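Esterase (Rhizomucor miehei, PDB 4WY5) probably acts as a carboxylesterase of the alpha/beta hydrolase fold, hydrolysing carboxylic esters to an alcohol and a carboxylate. Local coordinates at residues Glu53-Val58 / Gly94-His99; Ile138-Val141 / Ser147-Ile150; Leu256-Ala259 / Leu264-Glu267. One frame throughout, in Å; residues are numbered along the deposited sequence.

Contact 1 of 3, residues Glu53-Val58 / Gly94-His99; sequences EEDKVV and GSKYTH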
loop_
_atom_site.group_PDB
_atom_site.type_symbol
_atom_site.label_atom_id
_atom_site.label_comp_id
_atom_site.label_asym_id
_atom_site.label_seq_id
_atom_site.Cartn_x
_atom_site.Cartn_y
_atom_site.Cartn_z
ATOM N N GLU A 53 -22.671 -2.144 19.786
ATOM C CA GLU A 53 -21.825 -3.234 20.299
ATOM C C GLU A 53 -22.628 -4.234 21.159
ATOM O O GLU A 53 -23.570 -3.853 21.845
ATOM C CB GLU A 53 -20.655 -2.643 21.115
ATOM C CG GLU A 53 -19.842 -3.662 21.913
ATOM C CD GLU A 53 -18.685 -3.044 22.699
ATOM O OE1 GLU A 53 -18.473 -3.458 23.867
ATOM O OE2 GLU A 53 -17.983 -2.155 22.158
ATOM N N GLU A 54 -22.268 -5.515 21.098
ATOM C CA GLU A 54 -22.988 -6.557 21.838
ATOM C C GLU A 54 -22.085 -7.744 22.186
ATOM O O GLU A 54 -21.367 -8.223 21.320
ATOM C CB GLU A 54 -24.186 -7.029 21.010
ATOM C CG GLU A 54 -24.888 -8.252 21.542
ATOM C CD GLU A 54 -26.044 -8.686 20.660
ATOM O OE1 GLU A 54 -26.113 -8.265 19.479
ATOM O OE2 GLU A 54 -26.881 -9.470 21.149
ATOM N N ASP A 55 -22.120 -8.213 23.437
ATOM C CA ASP A 55 -21.309 -9.368 23.863
ATOM C C ASP A 55 -22.150 -10.654 24.027
ATOM O O ASP A 55 -23.267 -10.608 24.533
ATOM C CB ASP A 55 -20.564 -9.061 25.177
ATOM C CG ASP A 55 -19.370 -8.111 24.979
ATOM O OD1 ASP A 55 -19.018 -7.823 23.817
ATOM O OD2 ASP A 55 -18.766 -7.663 25.982
ATOM N N LYS A 56 -21.593 -11.794 23.608
ATOM C CA LYS A 56 -22.292 -13.084 23.621
ATOM C C LYS A 56 -21.362 -14.234 24.056
ATOM O O LYS A 56 -20.151 -14.206 23.795
ATOM C CB LYS A 56 -22.881 -13.387 22.239
ATOM C CG LYS A 56 -24.000 -12.448 21.789
ATOM C CD LYS A 56 -24.615 -12.884 20.458
ATOM C CE LYS A 56 -25.511 -14.101 20.609
ATOM N NZ LYS A 56 -26.698 -13.801 21.453
ATOM N N VAL A 57 -21.940 -15.238 24.713
ATOM C CA VAL A 57 -21.209 -16.402 25.208
ATOM C C VAL A 57 -21.845 -17.680 24.665
ATOM O O VAL A 57 -23.016 -17.945 24.926
ATOM C CB VAL A 57 -21.208 -16.434 26.753
ATOM C CG1 VAL A 57 -20.529 -17.703 27.289
ATOM C CG2 VAL A 57 -20.552 -15.175 27.305
ATOM N N VAL A 58 -21.088 -18.472 23.906
ATOM C CA VAL A 58 -21.684 -19.556 23.112
ATOM C C VAL A 58 -20.886 -20.854 23.106
ATOM O O VAL A 58 -19.754 -20.902 23.586
ATOM C CB VAL A 58 -21.868 -19.138 21.626
ATOM C CG1 VAL A 58 -22.785 -17.935 21.500
ATOM C CG2 VAL A 58 -20.515 -18.856 20.986
ATOM N N GLY A 94 -3.899 -8.067 25.391
ATOM C CA GLY A 94 -4.869 -7.641 24.407
ATOM C C GLY A 94 -6.303 -7.960 24.768
ATOM O O GLY A 94 -6.574 -8.954 25.427
ATOM N N SER A 95 -7.217 -7.105 24.322
ATOM C CA SER A 95 -8.649 -7.269 24.570
ATOM C C SER A 95 -9.383 -6.289 23.675
ATOM O O SER A 95 -8.765 -5.570 22.892
ATOM C CB SER A 95 -9.007 -7.011 26.032
ATOM O OG SER A 95 -8.758 -5.655 26.355
ATOM N N LYS A 96 -10.692 -6.199 23.833
ATOM C CA LYS A 96 -11.465 -5.286 23.005
ATOM C C LYS A 96 -11.217 -3.829 23.389
ATOM O O LYS A 96 -11.480 -2.925 22.591
ATOM C CB LYS A 96 -12.964 -5.612 23.115
ATOM C CG LYS A 96 -13.580 -5.253 24.463
ATOM C CD LYS A 96 -15.090 -5.460 24.478
ATOM C CE LYS A 96 -15.661 -5.263 25.882
ATOM N NZ LYS A 96 -17.157 -5.156 25.897
ATOM N N TYR A 97 -10.637 -3.593 24.564
ATOM C CA TYR A 97 -10.364 -2.219 24.978
ATOM C C TYR A 97 -9.065 -1.708 24.396
ATOM O O TYR A 97 -8.977 -0.536 24.056
ATOM C CB TYR A 97 -10.330 -2.101 26.507
ATOM C CG TYR A 97 -11.614 -2.532 27.169
ATOM C CD1 TYR A 97 -12.746 -1.708 27.133
ATOM C CD2 TYR A 97 -11.714 -3.766 27.802
ATOM C CE1 TYR A 97 -13.938 -2.098 27.727
ATOM C CE2 TYR A 97 -12.904 -4.170 28.392
ATOM C CZ TYR A 97 -14.010 -3.330 28.352
ATOM O OH TYR A 97 -15.192 -3.717 28.937
ATOM N N THR A 98 -8.069 -2.584 24.256
ATOM C CA THR A 98 -6.769 -2.177 23.716
ATOM C C THR A 98 -6.840 -1.908 22.204
ATOM O O THR A 98 -6.107 -1.065 21.688
ATOM C CB THR A 98 -5.660 -3.231 24.012
ATOM O OG1 THR A 98 -5.992 -4.482 23.398
ATOM C CG2 THR A 98 -5.495 -3.453 25.521
ATOM N N HIS A 99 -7.732 -2.605 21.497
ATOM C CA HIS A 99 -7.790 -2.497 20.040
ATOM C C HIS A 99 -9.026 -1.735 19.547
ATOM O O HIS A 99 -9.442 -1.880 18.388
ATOM C CB HIS A 99 -7.741 -3.892 19.405
ATOM C CG HIS A 99 -6.373 -4.500 19.403
ATOM N ND1 HIS A 99 -5.734 -4.898 20.559
ATOM C CD2 HIS A 99 -5.511 -4.758 18.385
ATOM C CE1 HIS A 99 -4.538 -5.380 20.254
ATOM N NE2 HIS A 99 -4.380 -5.309 18.942
#
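The ammonium group of Lys-96 is held between two acids of one strand: NZ lies 3.0 Å from Glu-53 OE1 and equally 3.0 Å from Asp-55 OD2, and each pairing is both a hydrogen bond and a salt bridge. The two acids present their oxygens differently. NZ meets Glu-53 OE1 nearly along its C-O axis, whereas it reaches Asp-55 OD2 from the syn side, 20° out of the carboxylate plane. Glu-53 and Asp-55 stand two residues apart on strand 52-60, so both point to the same side of it. The longer glutamate, extended with CG opposite the backbone N (chi1 170°), and the shorter aspartate can therefore converge on one cation. Lysine suits the other side because the gap is wide: the closest alpha carbons, Asp-55 CA and Lys-96 CA, are 10.7 Å apart, and the lysine chain, extended beyond CG, covers much of that distance, the aspartate side chain the rest. Near its root this chain passes over the Tyr-97 ring, with CG 4.0 Å above the plane and over its centre.

The strand is an outermost one of the alpha/beta hydrolase sheet. Residues 94-99 belong to the loop between strand 80-86 and helix 100-110, which in esterases of this kind carries the His-Gly-Gly motif, here probably starting at His-87, that helps form the oxyanion hole. The second oxygens of the acids are also engaged, Glu-53 OE2 in a salt bridge with Arg-104 and Asp-55 OD1 in a hydrogen bond with Thr-68. At the far end of the loop, His-99 occupies the N-cap position of helix 100-110 and is hydrogen-bonded to Asp-160 through NE2.

Contact 2 of 3, residues Ile138-Val141 / Ser147-Ile150; sequences ILWV and SLNI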
loop_
_atom_site.group_PDB
_atom_site.type_symbol
_atom_site.label_atom_id
_atom_site.label_comp_id
_atom_site.label_asym_id
_atom_site.label_seq_id
_atom_site.Cartn_x
_atom_site.Cartn_y
_atom_site.Cartn_z
ATOM N N ILE A 138 -15.664 -19.455 13.743
ATOM C CA ILE A 138 -16.042 -19.352 12.333
ATOM C C ILE A 138 -17.230 -20.276 12.018
ATOM O O ILE A 138 -18.151 -19.883 11.297
ATOM C CB ILE A 138 -14.850 -19.685 11.400
ATOM C CG1 ILE A 138 -13.798 -18.569 11.469
ATOM C CG2 ILE A 138 -15.324 -19.866 9.964
ATOM C CD1 ILE A 138 -12.527 -18.810 10.621
ATOM N N LEU A 139 -17.211 -21.486 12.582
ATOM C CA LEU A 139 -18.313 -22.430 12.398
ATOM C C LEU A 139 -19.608 -21.894 12.973
ATOM O O LEU A 139 -20.676 -22.108 12.412
ATOM C CB LEU A 139 -17.994 -23.789 13.031
ATOM C CG LEU A 139 -17.045 -24.649 12.183
ATOM C CD1 LEU A 139 -16.638 -25.951 12.878
ATOM C CD2 LEU A 139 -17.651 -24.927 10.803
ATOM N N TRP A 140 -19.507 -21.181 14.085
ATOM C CA TRP A 140 -20.685 -20.651 14.742
ATOM C C TRP A 140 -21.341 -19.529 13.943
ATOM O O TRP A 140 -22.569 -19.464 13.821
ATOM C CB TRP A 140 -20.314 -20.152 16.131
ATOM C CG TRP A 140 -21.485 -19.644 16.877
ATOM C CD1 TRP A 140 -22.329 -20.369 17.661
ATOM C CD2 TRP A 140 -21.972 -18.290 16.899
ATOM N NE1 TRP A 140 -23.309 -19.553 18.174
ATOM C CE2 TRP A 140 -23.114 -18.273 17.722
ATOM C CE3 TRP A 140 -21.544 -17.095 16.316
ATOM C CZ2 TRP A 140 -23.841 -17.100 17.978
ATOM C CZ3 TRP A 140 -22.273 -15.928 16.566
ATOM C CH2 TRP A 140 -23.406 -15.943 17.389
ATOM N N VAL A 141 -20.512 -18.653 13.387
ATOM C CA VAL A 141 -20.988 -17.548 12.574
ATOM C C VAL A 141 -21.735 -18.032 11.335
ATOM O O VAL A 141 -22.742 -17.447 10.945
ATOM C CB VAL A 141 -19.813 -16.647 12.138
ATOM C CG1 VAL A 141 -20.195 -15.809 10.934
ATOM C CG2 VAL A 141 -19.372 -15.769 13.297
ATOM N N SER A 147 -29.615 -14.904 12.383
ATOM C CA SER A 147 -29.837 -14.204 13.644
ATOM C C SER A 147 -28.831 -13.064 13.822
ATOM O O SER A 147 -29.033 -12.189 14.656
ATOM C CB SER A 147 -29.776 -15.179 14.826
ATOM O OG SER A 147 -28.447 -15.460 15.231
ATOM N N LEU A 148 -27.741 -13.092 13.051
ATOM C CA LEU A 148 -26.743 -12.014 13.055
ATOM C C LEU A 148 -26.968 -11.013 11.913
ATOM O O LEU A 148 -26.288 -9.987 11.840
ATOM C CB LEU A 148 -25.326 -12.589 12.957
ATOM C CG LEU A 148 -24.791 -13.384 14.156
ATOM C CD1 LEU A 148 -23.734 -14.374 13.702
ATOM C CD2 LEU A 148 -24.209 -12.449 15.220
ATOM N N ASN A 149 -27.884 -11.343 11.007
ATOM C CA ASN A 149 -28.167 -10.520 9.828
ATOM C C ASN A 149 -26.912 -10.269 8.960
ATOM O O ASN A 149 -26.607 -9.126 8.606
ATOM C CB ASN A 149 -28.802 -9.191 10.252
ATOM C CG ASN A 149 -30.254 -9.069 9.803
ATOM O OD1 ASN A 149 -30.801 -9.989 9.187
ATOM N ND2 ASN A 149 -30.889 -7.933 10.118
ATOM N N ILE A 150 -26.219 -11.346 8.597
ATOM C CA ILE A 150 -25.031 -11.270 7.747
ATOM C C ILE A 150 -25.090 -12.249 6.582
ATOM O O ILE A 150 -25.787 -13.269 6.653
ATOM C CB ILE A 150 -23.727 -11.588 8.524
ATOM C CG1 ILE A 150 -23.775 -13.007 9.084
ATOM C CG2 ILE A 150 -23.455 -10.566 9.624
ATOM C CD1 ILE A 150 -22.410 -13.558 9.365
#
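Leu-148, at the end of the short, weakly bonded helix 145-148, reaches Trp-140 near the end of the long helix 129-143. Its CB points at segment 138-141, and with CG opposite the carbonyl carbon (chi1 -68°) the forked end is carried on in that direction. CB and CG serve as the stem; the two methyls do the touching. CD1 goes furthest in, packing 3.6 Å from Trp-140 CZ3 and 4.0 Å from Trp-140 CH2, at the six-membered end of the indole, which it approaches at a slant. The same methyl comes within 4.2 Å of the carbonyl oxygen Val-141 O, a loose contact. CD2 meets the ring at a single place, 4.2 Å from Trp-140 CH2. Tryptophan suits this position by its length: its CB is turned aside from the other segment, but CG opposite the backbone N (chi1 -178°) carries the long indole toward the C-terminal end of the helix, so that CZ3 and CH2 arrive at the methyls of Leu-148.

Next to this pair lies a second apolar one. Val-141 CG1 packs 3.5 Å from Ile-150 CD1, the two side chains running at about a right angle to each other, and both residues are buried. Between the two apolar residues of segment 147-150, Asn-149 leaves the helix with positive phi (57°), a conformation that asparagine tolerates well; its ND2 is hydrogen-bonded to Glu-76 O.

The contact closes the turn between helix 129-143 and helix 145-148, with strand 150-151 following directly. It is plain apolar packing against the sheet of the alpha/beta hydrolase fold: Trp-140 continues onto strand 52-60 at Val-58 and Ser-60, while Val-141 and Ile-150 rest on strand 113-117, at Val-115 and Val-113.

Contact 3 of 3, residues Leu256-Ala259 / Leu264-Glu267; sequences LFTA and LRDE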
loop_
_atom_site.group_PDB
_atom_site.type_symbol
_atom_site.label_atom_id
_atom_site.label_comp_id
_atom_site.label_asym_id
_atom_site.label_seq_id
_atom_site.Cartn_x
_atom_site.Cartn_y
_atom_site.Cartn_z
ATOM N N LEU A 256 -0.818 -8.428 2.632
ATOM C CA LEU A 256 0.173 -8.435 3.714
ATOM C C LEU A 256 0.898 -7.094 3.874
ATOM O O LEU A 256 1.341 -6.500 2.895
ATOM C CB LEU A 256 1.178 -9.562 3.491
ATOM C CG LEU A 256 2.161 -9.920 4.604
ATOM C CD1 LEU A 256 2.559 -11.362 4.431
ATOM C CD2 LEU A 256 3.419 -9.071 4.532
ATOM N N PHE A 257 0.968 -6.609 5.118
ATOM C CA PHE A 257 1.718 -5.390 5.451
ATOM C C PHE A 257 2.931 -5.756 6.274
ATOM O O PHE A 257 2.848 -6.617 7.167
ATOM C CB PHE A 257 0.890 -4.381 6.244
ATOM C CG PHE A 257 -0.304 -3.822 5.494
ATOM C CD1 PHE A 257 -0.197 -2.624 4.786
ATOM C CD2 PHE A 257 -1.518 -4.491 5.502
ATOM C CE1 PHE A 257 -1.285 -2.094 4.105
ATOM C CE2 PHE A 257 -2.620 -3.969 4.823
ATOM C CZ PHE A 257 -2.503 -2.767 4.121
ATOM N N THR A 258 4.036 -5.071 5.991
ATOM C CA THR A 258 5.268 -5.230 6.741
ATOM C C THR A 258 5.730 -3.834 7.199
ATOM O O THR A 258 5.400 -2.837 6.554
ATOM C CB THR A 258 6.316 -5.945 5.871
ATOM O OG1 THR A 258 6.692 -7.178 6.491
ATOM C CG2 THR A 258 7.509 -5.080 5.603
ATOM N N ALA A 259 6.445 -3.743 8.321
ATOM C CA ALA A 259 6.930 -2.441 8.794
ATOM C C ALA A 259 8.444 -2.285 8.577
ATOM O O ALA A 259 9.201 -3.219 8.832
ATOM C CB ALA A 259 6.584 -2.248 10.274
ATOM N N LEU A 264 10.667 -8.364 12.716
ATOM C CA LEU A 264 9.866 -9.361 11.983
ATOM C C LEU A 264 9.676 -9.033 10.492
ATOM O O LEU A 264 8.964 -9.753 9.777
ATOM C CB LEU A 264 8.484 -9.505 12.632
ATOM C CG LEU A 264 8.389 -9.905 14.115
ATOM C CD1 LEU A 264 6.930 -9.908 14.573
ATOM C CD2 LEU A 264 9.025 -11.278 14.342
ATOM N N ARG A 265 10.325 -7.971 10.019
ATOM C CA ARG A 265 10.071 -7.466 8.666
ATOM C C ARG A 265 10.339 -8.480 7.559
ATOM O O ARG A 265 9.446 -8.795 6.753
ATOM C CB ARG A 265 10.921 -6.219 8.417
ATOM C CG ARG A 265 10.718 -5.561 7.075
ATOM C CD ARG A 265 11.697 -4.408 6.908
ATOM N NE ARG A 265 13.016 -4.869 6.485
ATOM C CZ ARG A 265 14.111 -4.109 6.487
ATOM N NH1 ARG A 265 14.051 -2.853 6.908
ATOM N NH2 ARG A 265 15.270 -4.608 6.068
ATOM N N ASP A 266 11.557 -9.016 7.560
ATOM C CA ASP A 266 12.044 -9.821 6.455
ATOM C C ASP A 266 11.376 -11.194 6.433
ATOM O O ASP A 266 11.185 -11.781 5.370
ATOM C CB ASP A 266 13.574 -10.000 6.548
ATOM C CG ASP A 266 14.353 -8.702 6.351
ATOM O OD1 ASP A 266 13.749 -7.681 5.968
ATOM O OD2 ASP A 266 15.588 -8.706 6.576
ATOM N N GLU A 267 11.031 -11.719 7.606
ATOM C CA GLU A 267 10.369 -13.016 7.642
ATOM C C GLU A 267 8.920 -12.858 7.209
ATOM O O GLU A 267 8.320 -13.786 6.650
ATOM C CB GLU A 267 10.470 -13.652 9.033
ATOM C CG GLU A 267 9.564 -13.064 10.100
ATOM C CD GLU A 267 9.968 -13.550 11.487
ATOM O OE1 GLU A 267 11.133 -13.290 11.864
ATOM O OE2 GLU A 267 9.144 -14.200 12.189
#
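The end of strand 254-259 and the first turn of helix 265-277 come close enough to bring Thr-258 CA and Arg-265 CA within 5.6 Å, with a short loop closing the gap. Thr-258 carries the contact with both of its branches. Its hydroxyl OG1 lies 3.2 Å from the backbone oxygen Arg-265 O, at best a weak hydrogen bond, while its methyl CG2 packs 3.6 Å from Arg-265 CG. A small residue with one polar and one apolar branch can address both the helix backbone and the aliphatic stem of the arginine.

That stem also runs close past the end of the strand: Ala-259 O is 3.3 Å from Arg-265 CG and nearly as close to CB and CD. With CG opposite the backbone N (chi1 -178°), the chain lies along the strand end before bending at chi3 (81°), which turns its charged end back toward Asp-266. NE donates to Asp-266 OD1 at 3.0 Å in a fairly straight bond (162°), on the syn side but tilted out of the carboxylate plane, with the acceptor near the guanidinium plane. NH1 binds Glu-260 O just after the strand, so the arginine links loop and helix; Asp-266 OD2 in turn accepts from the backbone N of Ser-202.

This is the strand-to-helix step of a beta-alpha-beta crossover, strand 254-259, helix 265-277 and strand 282-287. In alpha/beta hydrolases the loop at this point carries the acid of the catalytic triad, consistent here with Asp-262, hydrogen-bonded at OD1 by Leu-264 N, which would probably complete a triad with His-292 and the nucleophile Ser-161.

Along the chain the three contacts follow one another without overlap. Contacts 1 and 2 are neighbours, with centres 16 Å apart, and meet where Val-58 CG1 packs 3.7 Å from Trp-140 NE1; helix 129-143 thereby lies against the outermost strand 52-60. Contact 3 is on the other side of the chain's centre, its centre 27 Å from that of contact 1 and 32 Å from that of contact 2. Contacts 1 and 3 both reach the mixed sheet, at strands 52-60 and 254-259. The former joins the loop after strand 80-86 to the edge strand, and the latter flanks the loop that probably bears the triad acid, so both border the presumed active-site loops.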